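Local coordinates for CopC (Methylosinus trichosporium OB3b, PDB 5ICU), which binds copper(II) and, as a periplasmic protein of the CopC family with a cupredoxin-like fold, probably takes part in copper homeostasis, at residues K20-R25 and I37-S42. Sequence-based numbering, arbitrary orientation.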
loop_
_atom_site.group_PDB
_atom_site.type_symbol
_atom_site.label_atom_id
_atom_site.label_comp_id
_atom_site.label_asym_id
_atom_site.label_seq_id
_atom_site.Cartn_x
_atom_site.Cartn_y
_atom_site.Cartn_z
ATOM N N LYS A 20 4.681 3.497 9.055
ATOM C CA LYS A 20 4.824 2.175 9.660
ATOM C C LYS A 20 4.098 1.110 8.836
ATOM O O LYS A 20 4.547 -0.029 8.723
ATOM C CB LYS A 20 4.289 2.198 11.063
ATOM C CG LYS A 20 5.094 3.117 11.974
ATOM C CD LYS A 20 4.640 2.966 13.415
ATOM C CE LYS A 20 5.424 3.892 14.343
ATOM N NZ LYS A 20 5.464 3.410 15.751
ATOM N N LEU A 21 3.006 1.504 8.219
ATOM C CA LEU A 21 2.330 0.613 7.309
ATOM C C LEU A 21 1.611 1.364 6.238
ATOM O O LEU A 21 1.437 2.595 6.295
ATOM C CB LEU A 21 1.448 -0.383 8.031
ATOM C CG LEU A 21 0.453 0.209 8.954
ATOM C CD1 LEU A 21 -0.623 0.876 8.183
ATOM C CD2 LEU A 21 -0.218 -0.787 9.902
ATOM N N VAL A 22 1.267 0.609 5.198
ATOM C CA VAL A 22 0.385 1.049 4.128
ATOM C C VAL A 22 -0.969 0.450 4.435
ATOM O O VAL A 22 -1.052 -0.762 4.687
ATOM C CB VAL A 22 0.883 0.578 2.761
ATOM C CG1 VAL A 22 -0.160 0.815 1.664
ATOM C CG2 VAL A 22 2.180 1.250 2.408
ATOM N N LYS A 23 -2.001 1.274 4.445
ATOM C CA LYS A 23 -3.378 0.856 4.704
ATOM C C LYS A 23 -4.213 1.137 3.494
ATOM O O LYS A 23 -4.285 2.285 3.035
ATOM C CB LYS A 23 -3.990 1.637 5.877
ATOM C CG LYS A 23 -3.222 1.547 7.146
ATOM C CD LYS A 23 -3.913 2.159 8.353
ATOM C CE LYS A 23 -3.012 2.964 9.273
ATOM N NZ LYS A 23 -3.344 2.741 10.715
ATOM N N LEU A 24 -4.891 0.124 2.968
ATOM C CA LEU A 24 -5.770 0.293 1.818
ATOM C C LEU A 24 -7.178 -0.103 2.169
ATOM O O LEU A 24 -7.374 -1.100 2.868
ATOM C CB LEU A 24 -5.265 -0.595 0.681
ATOM C CG LEU A 24 -3.826 -0.433 0.203
ATOM C CD1 LEU A 24 -3.561 -1.344 -0.988
ATOM C CD2 LEU A 24 -3.500 0.983 -0.185
ATOM N N ARG A 25 -8.166 0.651 1.691
ATOM C CA ARG A 25 -9.581 0.318 1.877
ATOM C C ARG A 25 -10.231 0.305 0.519
ATOM O O ARG A 25 -9.978 1.184 -0.333
ATOM C CB ARG A 25 -10.264 1.334 2.801
ATOM C CG ARG A 25 -11.727 1.062 3.009
ATOM C CD ARG A 25 -12.309 1.777 4.202
ATOM N NE ARG A 25 -12.254 3.218 4.059
ATOM C CZ ARG A 25 -13.166 3.971 3.420
ATOM N NH1 ARG A 25 -14.242 3.426 2.849
ATOM N NH2 ARG A 25 -13.015 5.298 3.376
ATOM N N ILE A 37 0.198 -6.541 -1.973
ATOM C CA ILE A 37 0.584 -5.139 -1.974
ATOM C C ILE A 37 2.105 -5.163 -2.032
ATOM O O ILE A 37 2.747 -5.911 -1.289
ATOM C CB ILE A 37 0.121 -4.386 -0.706
ATOM C CG1 ILE A 37 -1.363 -4.608 -0.437
ATOM C CG2 ILE A 37 0.438 -2.905 -0.847
ATOM C CD1 ILE A 37 -1.833 -4.132 0.915
ATOM N N SER A 38 2.652 -4.275 -2.849
ATOM C CA SER A 38 4.099 -4.132 -2.964
ATOM C C SER A 38 4.489 -2.671 -2.864
ATOM O O SER A 38 3.777 -1.797 -3.330
ATOM C CB SER A 38 4.624 -4.614 -4.317
ATOM O OG SER A 38 4.313 -5.978 -4.520
ATOM N N ILE A 39 5.644 -2.395 -2.264
ATOM C CA ILE A 39 6.266 -1.082 -2.333
ATOM C C ILE A 39 7.486 -1.177 -3.186
ATOM O O ILE A 39 8.345 -2.046 -2.971
ATOM C CB ILE A 39 6.659 -0.587 -0.919
ATOM C CG1 ILE A 39 5.424 -0.505 -0.002
ATOM C CG2 ILE A 39 7.385 0.751 -0.989
ATOM C CD1 ILE A 39 5.745 -0.156 1.429
ATOM N N LEU A 40 7.566 -0.277 -4.162
ATOM C CA LEU A 40 8.712 -0.143 -5.089
ATOM C C LEU A 40 9.431 1.136 -4.778
ATOM O O LEU A 40 8.807 2.130 -4.478
ATOM C CB LEU A 40 8.241 -0.096 -6.560
ATOM C CG LEU A 40 7.333 -1.194 -7.026
ATOM C CD1 LEU A 40 7.020 -0.974 -8.508
ATOM C CD2 LEU A 40 7.889 -2.584 -6.768
ATOM N N ASP A 41 10.753 1.113 -4.815
ATOM C CA ASP A 41 11.520 2.361 -4.672
ATOM C C ASP A 41 11.585 3.144 -5.966
ATOM O O ASP A 41 10.944 2.763 -6.944
ATOM C CB ASP A 41 12.908 2.077 -4.042
ATOM C CG ASP A 41 13.928 1.503 -5.004
ATOM O OD1 ASP A 41 13.708 1.468 -6.198
ATOM O OD2 ASP A 41 15.019 1.063 -4.520
ATOM N N SER A 42 12.302 4.263 -5.961
ATOM C CA SER A 42 12.298 5.167 -7.079
ATOM C C SER A 42 12.990 4.647 -8.304
ATOM O O SER A 42 12.907 5.271 -9.342
ATOM C CB SER A 42 12.916 6.509 -6.666
ATOM O OG SER A 42 14.278 6.382 -6.377
#
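The strands bearing V22 and L24, in K20-R25, and I37 and I39, in I37-S42, belong to different sheets of a beta sandwich, and their closest CA atoms, those of V22 and I37, are 8.7 Å apart. They are a compact example of how strands of two sheets meet through apolar side chains, with no backbone pairing between them. Each strand alternates its residues, so that V22 and L24 on one side, I37 and I39 on the other, aim CB at the opposing strand, whereas K23 aims away from it. The contact consists of two apolar pairs. L24 and I37 meet tip to tip, with L24 CD1 3.8 Å from I37 CD1. A chi1 of -51° sets I37 CG1 anti to the carbonyl carbon, and an extended chi2 carries CD1 on toward L24. The second pair is built differently: V22 and I39 pass alongside each other, their side chains running opposite ways, and touch where V22 CG2 comes 4.0 Å from I39 CD1. All four residues are buried, close to the centre of the chain. V22 and L24 are held by backbone hydrogen bonds to L63 and L61 of strand 60-64, and L24 also packs on L4 and A7 of strand 4-8. Within its own sheet, I37 touches V75 and I39 touches Y73 of the adjacent strand 71-80, while V48 of strand 46-50 flanks I39; across the core, I37 also touches L61 and L63, extending the apolar seam between the two sheets.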